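PDB 2F4Z: TgTwinScan_2721 - E2 domain from Toxoplasma gondii, which probably acts as an E2 ubiquitin-conjugating enzyme, carrying activated ubiquitin as a thioester and passing it on toward substrates. Local coordinates for residues Lys116-Asn121 and Ala169-Glu174; Lys39-Ile44 and His75-Phe80; Asn107-Lys112 and His136-Ala141. All coordinates share one frame; numbering follows the deposited sequence.

Contact 1: residues Lys116-Asn121 and Ala169-Glu174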
loop_
_atom_site.group_PDB
_atom_site.type_symbol
_atom_site.label_atom_id
_atom_site.label_comp_id
_atom_site.label_asym_id
_atom_site.label_seq_id
_atom_site.Cartn_x
_atom_site.Cartn_y
_atom_site.Cartn_z
ATOM N N LYS A 116 -1.930 24.176 13.166
ATOM C CA LYS A 116 -2.468 25.129 12.154
ATOM C C LYS A 116 -1.627 25.133 10.889
ATOM O O LYS A 116 -0.374 25.214 10.906
ATOM C CB LYS A 116 -2.601 26.565 12.739
ATOM C CG LYS A 116 -3.704 26.801 13.783
ATOM C CD LYS A 116 -5.099 26.484 13.149
ATOM C CE LYS A 116 -6.345 27.068 13.878
ATOM N NZ LYS A 116 -6.551 26.631 15.327
ATOM N N ILE A 117 -2.305 25.033 9.743
ATOM C CA ILE A 117 -1.597 24.962 8.446
ATOM C C ILE A 117 -2.463 25.702 7.390
ATOM O O ILE A 117 -3.727 25.735 7.486
ATOM C CB ILE A 117 -1.292 23.483 8.054
ATOM C CG1 ILE A 117 -0.421 23.398 6.778
ATOM C CG2 ILE A 117 -2.617 22.663 8.042
ATOM C CD1 ILE A 117 0.224 22.025 6.499
ATOM N N TRP A 118 -1.790 26.372 6.471
ATOM C CA TRP A 118 -2.437 27.140 5.408
ATOM C C TRP A 118 -2.298 26.355 4.120
ATOM O O TRP A 118 -1.249 26.376 3.511
ATOM C CB TRP A 118 -1.698 28.454 5.247
ATOM C CG TRP A 118 -2.420 29.473 4.394
ATOM C CD1 TRP A 118 -2.082 29.896 3.094
ATOM C CD2 TRP A 118 -3.600 30.182 4.757
ATOM N NE1 TRP A 118 -3.005 30.833 2.676
ATOM C CE2 TRP A 118 -3.940 31.026 3.666
ATOM C CE3 TRP A 118 -4.393 30.206 5.897
ATOM C CZ2 TRP A 118 -5.024 31.879 3.705
ATOM C CZ3 TRP A 118 -5.503 31.028 5.923
ATOM C CH2 TRP A 118 -5.808 31.870 4.821
ATOM N N HIS A 119 -3.360 25.628 3.718
ATOM C CA HIS A 119 -3.255 24.727 2.528
ATOM C C HIS A 119 -4.672 24.635 1.969
ATOM O O HIS A 119 -5.602 24.541 2.774
ATOM C CB HIS A 119 -2.725 23.325 2.994
ATOM C CG HIS A 119 -2.374 22.374 1.883
ATOM N ND1 HIS A 119 -3.322 21.737 1.108
ATOM C CD2 HIS A 119 -1.172 21.950 1.421
ATOM C CE1 HIS A 119 -2.720 20.986 0.208
ATOM N NE2 HIS A 119 -1.416 21.066 0.397
ATOM N N PRO A 120 -4.870 24.665 0.614
ATOM C CA PRO A 120 -6.250 24.633 0.084
ATOM C C PRO A 120 -7.028 23.365 0.453
ATOM O O PRO A 120 -8.241 23.415 0.659
ATOM C CB PRO A 120 -6.045 24.716 -1.439
ATOM C CG PRO A 120 -4.592 24.237 -1.686
ATOM C CD PRO A 120 -3.842 24.695 -0.459
ATOM N N ASN A 121 -6.308 22.266 0.644
ATOM C CA ASN A 121 -6.887 20.937 0.977
ATOM C C ASN A 121 -6.980 20.539 2.470
ATOM O O ASN A 121 -7.346 19.405 2.834
ATOM C CB ASN A 121 -6.149 19.917 0.096
ATOM C CG ASN A 121 -6.152 20.355 -1.394
ATOM O OD1 ASN A 121 -5.107 20.537 -2.008
ATOM N ND2 ASN A 121 -7.373 20.538 -1.967
ATOM N N ALA A 169 -8.249 28.517 -0.914
ATOM C CA ALA A 169 -8.345 28.323 -2.349
ATOM C C ALA A 169 -8.545 29.693 -3.039
ATOM O O ALA A 169 -7.872 29.990 -3.998
ATOM C CB ALA A 169 -9.489 27.392 -2.690
ATOM N N LYS A 170 -9.472 30.514 -2.552
ATOM C CA LYS A 170 -9.665 31.845 -3.163
ATOM C C LYS A 170 -8.359 32.630 -3.308
ATOM O O LYS A 170 -8.053 33.165 -4.395
ATOM C CB LYS A 170 -10.663 32.658 -2.364
ATOM C CG LYS A 170 -11.167 33.881 -3.129
ATOM C CD LYS A 170 -12.586 34.237 -2.696
ATOM C CE LYS A 170 -12.616 35.155 -1.486
ATOM N NZ LYS A 170 -12.600 36.599 -1.887
ATOM N N MET A 171 -7.573 32.680 -2.219
ATOM C CA MET A 171 -6.286 33.379 -2.231
ATOM C C MET A 171 -5.285 32.788 -3.204
ATOM O O MET A 171 -4.399 33.458 -3.692
ATOM C CB MET A 171 -5.646 33.397 -0.817
ATOM C CG MET A 171 -4.173 33.781 -0.859
ATOM S SD MET A 171 -3.361 33.894 0.730
ATOM C CE MET A 171 -4.588 34.780 1.677
ATOM N N MET A 172 -5.384 31.498 -3.445
ATOM C CA MET A 172 -4.339 30.811 -4.185
ATOM C C MET A 172 -4.531 31.091 -5.685
ATOM O O MET A 172 -3.607 30.933 -6.508
ATOM C CB MET A 172 -4.454 29.326 -3.900
ATOM C CG MET A 172 -3.191 28.574 -4.035
ATOM S SD MET A 172 -3.566 26.822 -3.766
ATOM C CE MET A 172 -2.023 26.241 -4.436
ATOM N N ILE A 173 -5.762 31.487 -6.004
ATOM C CA ILE A 173 -6.199 31.818 -7.370
ATOM C C ILE A 173 -5.859 33.319 -7.640
ATOM O O ILE A 173 -4.992 33.638 -8.467
ATOM C CB ILE A 173 -7.734 31.453 -7.549
ATOM C CG1 ILE A 173 -7.966 29.935 -7.342
ATOM C CG2 ILE A 173 -8.296 31.927 -8.887
ATOM C CD1 ILE A 173 -9.447 29.534 -7.000
ATOM N N GLU A 174 -6.512 34.209 -6.898
ATOM C CA GLU A 174 -6.235 35.645 -6.895
ATOM C C GLU A 174 -4.737 36.032 -6.739
ATOM O O GLU A 174 -4.192 36.901 -7.477
ATOM C CB GLU A 174 -7.033 36.275 -5.753
ATOM C CG GLU A 174 -8.572 36.030 -5.779
ATOM C CD GLU A 174 -9.244 36.742 -4.616
ATOM O OE1 GLU A 174 -8.484 37.358 -3.832
ATOM O OE2 GLU A 174 -10.497 36.707 -4.465
#

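Contact 2: residues Lys39-Ile44 and His75-Phe80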
loop_
_atom_site.group_PDB
_atom_site.type_symbol
_atom_site.label_atom_id
_atom_site.label_comp_id
_atom_site.label_asym_id
_atom_site.label_seq_id
_atom_site.Cartn_x
_atom_site.Cartn_y
_atom_site.Cartn_z
ATOM N N LYS A 39 1.998 -3.752 15.456
ATOM C CA LYS A 39 2.993 -3.981 14.439
ATOM C C LYS A 39 3.085 -2.817 13.468
ATOM O O LYS A 39 4.194 -2.505 13.023
ATOM C CB LYS A 39 2.695 -5.252 13.670
ATOM C CG LYS A 39 3.602 -5.387 12.446
ATOM C CD LYS A 39 4.103 -6.771 12.212
ATOM C CE LYS A 39 5.182 -6.702 11.105
ATOM N NZ LYS A 39 4.664 -6.006 9.839
ATOM N N GLU A 40 1.941 -2.193 13.113
ATOM C CA GLU A 40 1.979 -0.936 12.389
ATOM C C GLU A 40 2.818 0.106 13.088
ATOM O O GLU A 40 3.697 0.674 12.489
ATOM C CB GLU A 40 0.564 -0.382 12.093
ATOM C CG GLU A 40 -0.102 -1.171 11.012
ATOM C CD GLU A 40 -1.219 -0.393 10.325
ATOM O OE1 GLU A 40 -0.950 0.766 10.015
ATOM O OE2 GLU A 40 -2.352 -0.909 10.154
ATOM N N LEU A 41 2.535 0.345 14.353
ATOM C CA LEU A 41 3.352 1.254 15.168
ATOM C C LEU A 41 4.864 0.953 15.181
ATOM O O LEU A 41 5.709 1.840 14.932
ATOM C CB LEU A 41 2.738 1.311 16.569
ATOM C CG LEU A 41 3.034 2.467 17.498
ATOM C CD1 LEU A 41 2.888 3.804 16.794
ATOM C CD2 LEU A 41 2.015 2.329 18.600
ATOM N N ALA A 42 5.213 -0.303 15.441
ATOM C CA ALA A 42 6.593 -0.761 15.329
ATOM C C ALA A 42 7.214 -0.514 13.961
ATOM O O ALA A 42 8.369 -0.085 13.878
ATOM C CB ALA A 42 6.684 -2.271 15.677
ATOM N N ASP A 43 6.519 -0.842 12.866
ATOM C CA ASP A 43 7.143 -0.616 11.567
ATOM C C ASP A 43 7.276 0.876 11.310
ATOM O O ASP A 43 8.272 1.315 10.742
ATOM C CB ASP A 43 6.411 -1.349 10.416
ATOM C CG ASP A 43 6.390 -2.888 10.614
ATOM O OD1 ASP A 43 7.192 -3.438 11.396
ATOM O OD2 ASP A 43 5.538 -3.563 10.025
ATOM N N ILE A 44 6.311 1.681 11.758
ATOM C CA ILE A 44 6.426 3.115 11.533
ATOM C C ILE A 44 7.784 3.597 12.153
ATOM O O ILE A 44 8.577 4.287 11.503
ATOM C CB ILE A 44 5.206 3.943 12.087
ATOM C CG1 ILE A 44 3.985 3.739 11.229
ATOM C CG2 ILE A 44 5.544 5.443 12.100
ATOM C CD1 ILE A 44 2.665 4.180 11.860
ATOM N N HIS A 75 -6.033 2.778 19.867
ATOM C CA HIS A 75 -7.041 3.314 18.918
ATOM C C HIS A 75 -7.024 4.834 18.848
ATOM O O HIS A 75 -7.833 5.439 18.138
ATOM C CB HIS A 75 -8.442 2.814 19.278
ATOM C CG HIS A 75 -8.667 1.400 18.865
ATOM N ND1 HIS A 75 -8.353 0.335 19.672
ATOM C CD2 HIS A 75 -9.076 0.869 17.684
ATOM C CE1 HIS A 75 -8.592 -0.791 19.027
ATOM N NE2 HIS A 75 -9.042 -0.500 17.824
ATOM N N ARG A 76 -6.111 5.461 19.590
ATOM C CA ARG A 76 -5.959 6.904 19.507
ATOM C C ARG A 76 -4.477 7.223 19.339
ATOM O O ARG A 76 -3.640 6.865 20.189
ATOM C CB ARG A 76 -6.579 7.571 20.749
ATOM C CG ARG A 76 -6.593 9.102 20.656
ATOM C CD ARG A 76 -7.505 9.573 19.484
ATOM N NE ARG A 76 -7.718 11.010 19.506
ATOM C CZ ARG A 76 -8.731 11.611 20.119
ATOM N NH1 ARG A 76 -8.817 12.935 20.066
ATOM N NH2 ARG A 76 -9.649 10.908 20.781
ATOM N N TRP A 77 -4.122 7.793 18.202
ATOM C CA TRP A 77 -2.708 8.065 17.915
ATOM C C TRP A 77 -2.519 9.526 17.573
ATOM O O TRP A 77 -3.463 10.257 17.198
ATOM C CB TRP A 77 -2.201 7.287 16.680
ATOM C CG TRP A 77 -2.063 5.768 16.710
ATOM C CD1 TRP A 77 -2.637 4.883 17.589
ATOM C CD2 TRP A 77 -1.367 4.976 15.745
ATOM N NE1 TRP A 77 -2.330 3.587 17.234
ATOM C CE2 TRP A 77 -1.545 3.614 16.106
ATOM C CE3 TRP A 77 -0.604 5.283 14.607
ATOM C CZ2 TRP A 77 -0.994 2.550 15.355
ATOM C CZ3 TRP A 77 -0.042 4.224 13.867
ATOM C CH2 TRP A 77 -0.231 2.876 14.257
ATOM N N ARG A 78 -1.270 9.924 17.630
ATOM C CA ARG A 78 -0.814 11.209 17.161
ATOM C C ARG A 78 0.150 10.910 16.009
ATOM O O ARG A 78 0.984 10.002 16.153
ATOM C CB ARG A 78 -0.063 11.854 18.295
ATOM C CG ARG A 78 0.005 13.290 18.249
ATOM C CD ARG A 78 0.858 13.726 19.468
ATOM N NE ARG A 78 0.165 13.540 20.749
ATOM C CZ ARG A 78 -0.784 14.362 21.198
ATOM N NH1 ARG A 78 -1.159 15.417 20.447
ATOM N NH2 ARG A 78 -1.356 14.137 22.386
ATOM N N GLY A 79 -0.049 11.564 14.854
ATOM C CA GLY A 79 0.831 11.427 13.698
ATOM C C GLY A 79 1.707 12.676 13.604
ATOM O O GLY A 79 1.312 13.736 14.072
ATOM N N PHE A 80 2.912 12.515 13.049
ATOM C CA PHE A 80 3.890 13.595 12.889
ATOM C C PHE A 80 4.376 13.512 11.495
ATOM O O PHE A 80 4.698 12.431 11.028
ATOM C CB PHE A 80 5.096 13.438 13.838
ATOM C CG PHE A 80 4.678 13.435 15.263
ATOM C CD1 PHE A 80 4.558 12.243 15.971
ATOM C CD2 PHE A 80 4.260 14.615 15.856
ATOM C CE1 PHE A 80 4.103 12.272 17.259
ATOM C CE2 PHE A 80 3.784 14.626 17.120
ATOM C CZ PHE A 80 3.731 13.461 17.826
#

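Contact 3: residues Asn107-Lys112 and His136-Ala141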
loop_
_atom_site.group_PDB
_atom_site.type_symbol
_atom_site.label_atom_id
_atom_site.label_comp_id
_atom_site.label_asym_id
_atom_site.label_seq_id
_atom_site.Cartn_x
_atom_site.Cartn_y
_atom_site.Cartn_z
ATOM N N ASN A 107 -12.497 -0.444 8.027
ATOM C CA ASN A 107 -12.787 0.983 8.060
ATOM C C ASN A 107 -11.539 1.880 8.246
ATOM O O ASN A 107 -10.628 1.559 9.049
ATOM C CB ASN A 107 -13.809 1.296 9.140
ATOM C CG ASN A 107 -15.176 0.616 8.882
ATOM O OD1 ASN A 107 -15.947 0.361 9.837
ATOM N ND2 ASN A 107 -15.502 0.369 7.579
ATOM N N PRO A 108 -11.473 2.988 7.479
ATOM C CA PRO A 108 -10.225 3.771 7.538
ATOM C C PRO A 108 -10.065 4.563 8.843
ATOM O O PRO A 108 -11.047 4.866 9.515
ATOM C CB PRO A 108 -10.308 4.694 6.303
ATOM C CG PRO A 108 -11.810 4.814 6.078
ATOM C CD PRO A 108 -12.430 3.528 6.496
ATOM N N PRO A 109 -8.808 4.892 9.203
ATOM C CA PRO A 109 -8.622 5.794 10.313
ATOM C C PRO A 109 -9.162 7.192 9.927
ATOM O O PRO A 109 -9.259 7.540 8.717
ATOM C CB PRO A 109 -7.093 5.792 10.517
ATOM C CG PRO A 109 -6.505 5.459 9.243
ATOM C CD PRO A 109 -7.539 4.501 8.571
ATOM N N LYS A 110 -9.564 7.967 10.935
ATOM C CA LYS A 110 -9.909 9.386 10.748
ATOM C C LYS A 110 -8.730 10.240 11.214
ATOM O O LYS A 110 -8.183 10.010 12.293
ATOM C CB LYS A 110 -11.169 9.774 11.526
ATOM C CG LYS A 110 -12.203 8.633 11.631
ATOM C CD LYS A 110 -13.269 8.995 12.725
ATOM C CE LYS A 110 -12.838 10.308 13.548
ATOM N NZ LYS A 110 -13.746 10.837 14.682
ATOM N N MET A 111 -8.316 11.188 10.353
ATOM C CA MET A 111 -7.134 12.006 10.579
ATOM C C MET A 111 -7.489 13.443 10.350
ATOM O O MET A 111 -8.303 13.761 9.464
ATOM C CB MET A 111 -6.021 11.571 9.635
ATOM C CG MET A 111 -5.587 10.117 9.867
ATOM S SD MET A 111 -4.048 9.878 9.011
ATOM C CE MET A 111 -3.659 8.160 9.302
ATOM N N LYS A 112 -6.940 14.311 11.182
ATOM C CA LYS A 112 -7.031 15.776 10.959
ATOM C C LYS A 112 -5.769 16.438 11.499
ATOM O O LYS A 112 -5.117 15.871 12.366
ATOM C CB LYS A 112 -8.250 16.373 11.661
ATOM C CG LYS A 112 -8.215 16.213 13.159
ATOM C CD LYS A 112 -9.420 16.828 13.772
ATOM C CE LYS A 112 -9.454 16.408 15.249
ATOM N NZ LYS A 112 -10.419 17.204 16.059
ATOM N N HIS A 136 -12.796 6.577 -0.534
ATOM C CA HIS A 136 -13.093 5.484 -1.507
ATOM C C HIS A 136 -11.834 4.718 -1.938
ATOM O O HIS A 136 -11.969 3.656 -2.446
ATOM C CB HIS A 136 -13.871 5.991 -2.736
ATOM C CG HIS A 136 -13.165 7.085 -3.461
ATOM N ND1 HIS A 136 -13.072 8.367 -2.956
ATOM C CD2 HIS A 136 -12.469 7.080 -4.624
ATOM C CE1 HIS A 136 -12.365 9.114 -3.799
ATOM N NE2 HIS A 136 -12.008 8.360 -4.827
ATOM N N GLU A 137 -10.613 5.252 -1.729
ATOM C CA GLU A 137 -9.378 4.494 -2.102
ATOM C C GLU A 137 -8.739 3.755 -0.887
ATOM O O GLU A 137 -7.668 3.152 -1.004
ATOM C CB GLU A 137 -8.348 5.358 -2.868
ATOM C CG GLU A 137 -8.913 5.831 -4.176
ATOM C CD GLU A 137 -7.962 6.709 -5.027
ATOM O OE1 GLU A 137 -6.892 7.071 -4.544
ATOM O OE2 GLU A 137 -8.353 7.045 -6.167
ATOM N N TRP A 138 -9.402 3.804 0.271
ATOM C CA TRP A 138 -8.972 2.982 1.376
ATOM C C TRP A 138 -9.057 1.475 1.023
ATOM O O TRP A 138 -10.003 1.022 0.334
ATOM C CB TRP A 138 -9.781 3.273 2.669
ATOM C CG TRP A 138 -9.343 2.377 3.783
ATOM C CD1 TRP A 138 -9.999 1.304 4.293
ATOM C CD2 TRP A 138 -8.099 2.480 4.504
ATOM N NE1 TRP A 138 -9.238 0.729 5.315
ATOM C CE2 TRP A 138 -8.065 1.429 5.439
ATOM C CE3 TRP A 138 -6.982 3.334 4.396
ATOM C CZ2 TRP A 138 -6.971 1.246 6.342
ATOM C CZ3 TRP A 138 -5.906 3.141 5.270
ATOM C CH2 TRP A 138 -5.916 2.102 6.222
ATOM N N SER A 139 -8.119 0.693 1.560
ATOM C CA SER A 139 -8.218 -0.787 1.621
ATOM C C SER A 139 -7.536 -1.276 2.917
ATOM O O SER A 139 -6.619 -0.641 3.401
ATOM C CB SER A 139 -7.474 -1.383 0.428
ATOM O OG SER A 139 -7.012 -2.690 0.704
ATOM N N PRO A 140 -7.999 -2.403 3.496
ATOM C CA PRO A 140 -7.241 -3.024 4.620
ATOM C C PRO A 140 -5.803 -3.400 4.290
ATOM O O PRO A 140 -5.001 -3.560 5.231
ATOM C CB PRO A 140 -8.064 -4.295 4.999
ATOM C CG PRO A 140 -9.059 -4.456 3.962
ATOM C CD PRO A 140 -9.201 -3.177 3.125
ATOM N N ALA A 141 -5.466 -3.552 3.006
ATOM C CA ALA A 141 -4.072 -3.793 2.606
ATOM C C ALA A 141 -3.171 -2.574 2.803
ATOM O O ALA A 141 -1.939 -2.715 2.723
ATOM C CB ALA A 141 -3.977 -4.244 1.144
#

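Contact 1: residues Lys116-Asn121 and Ala169-Glu174
W118 and P120 meet two consecutive methionines, M171 and M172, on the helix across from them. The end of M171 lies against the indole obliquely, with CE 3.6 Å from W118 CZ2. Its sulfur takes the neighbouring place at the rim, SD sitting 3.6 Å from W118 NE1. Measured from the centroid of the five-membered ring of W118, M171 SD lies 74° off the normal, a Met-aromatic contact made at the edge. M171 is extended as far as SD and then bends (chi3 -44°), which turns CE back along the benzo side of the indole; the two side chains cross at about a right angle.

M172 stays extended to its methyl and offers its sulfur flank: SD is 3.5 Å from P120 CG and 3.9 Å from P120 CD, so sulfur is the atom of M172 nearest the pyrrolidine ring. The backbones come closest between P120 and A169, whose CA atoms are 4.9 Å apart. No hydrogen bond crosses the contact.

H119, P120 and N121 form the His-Pro-Asn signature of ubiquitin-conjugating enzymes, which in this family stands shortly before the active-site cysteine. Helix 166-174 packs on that turn at its proline, while the CB of H119 is directed away from the helix. The turn is held internally by N121 N, which donates to H119 ND1 at 3.1 Å, close to the imidazole plane.

Further out, H119 NE2 bonds to M154 O and N121 OD1 accepts from V159 N, so both side chains that flank P120 have partners beyond the turn. Helix 176-190 packs beside the contact: F179 touches W118, P120 and M172, and the W118 ring also meets W186. T182 and V168 add to the packing on W118.

Contact 2: residues Lys39-Ile44 and His75-Phe80
Helix 39-44 runs at 24° to strand 77-80, both heading the same general way, with 12.3 Å between axes and L41 and W77 as the closest CA pair. Across the contact, that separation is spanned by the W77 indole: its CB bond points to the helix and CG lies anti to the carbonyl carbon (chi1 -68°), so the six-membered ring leads.

L41 covers one face of the indole. Its CD1 lies 4.1 Å from the centroid of the six-membered ring and only 9° off the normal, a CH-pi contact, the two side chains running antiparallel past one another. At the ring's edge, I44 CD1 pushes in to 3.4 Å from W77 CZ3. E40 CB meets the same end of the ring in its plane, 4.0 Å from W77 CH2, and L41 N is 3.8 Å from that carbon.

This is the packing of the N-terminal helix of the ubiquitin-conjugating (UBC) fold against its antiparallel meander sheet. Within the sheet, W77 shares backbone hydrogen bonds with I98, and its indole NE1 is satisfied by I74 O, which probably helps fix the ring's rotation. L37, one turn before L41, also packs on W77. The E40 carboxylate is buried but well supplied: OE2 bonds to Y104 OH and makes a salt bridge with R36, while OE1 accepts from the backbone N of I144, where helix 144-156 begins.

Contact 3: residues Asn107-Lys112 and His136-Ala141
Two consecutive prolines, P108 and P109, lie on the same face of a single indole, that of W138, one over each of its rings. P108 CB sits 3.7 Å from the centroid of the five-membered ring, and P109 CD is 3.9 Å from the centroid of the six-membered ring. Both are 19° off the ring normal, so these are CH-pi contacts made from above, each displaced toward the rim. P108 CB sits over CG and CD2, 3.6 Å from W138 CG, whereas P109 reaches the far end, with CD 3.7 Å from W138 CH2. The indole swings out to them with CG anti to the backbone N (chi1 178°).

At the indole's polar edge NE1 donates to P105 O. Beyond W138, S139 OG accepts from A141 N at 2.9 Å, an ST turn. It also bonds to E137 O of the second subunit, and E137 O here to S139 OG there, a symmetric pair. P105, P108 and P109 form the Pro-x-x-Pro-Pro sequence that precedes the fourth sheet strand in ubiquitin-conjugating enzymes, its last two prolines stacked on the tryptophan of the loop before helix 144-156 and its first accepting the N-H, a familiar feature of the UBC fold.

In the fold
Along the chain contact 2 closes first, 39-44 with 75-80; contacts 1 and 3 then interleave, their segments alternating. Contacts 2 and 3 are neighbours, centres 14 Å apart, and both reach the four-stranded antiparallel sheet, one through its second strand (77-82) and the other at its last (110-113). Contact 1 lies on the opposite side of the chain's centre from contact 2, 29 Å away between centres, and 25 Å from contact 3. Helix 144-156 borders contact 3 at its start and contact 1 near its end. The three contacts join the N-terminal helix to the sheet, the proline-rich loop to the loop before helix 144-156, and the His-Pro-Asn turn to helix 166-174, all within one UBC domain.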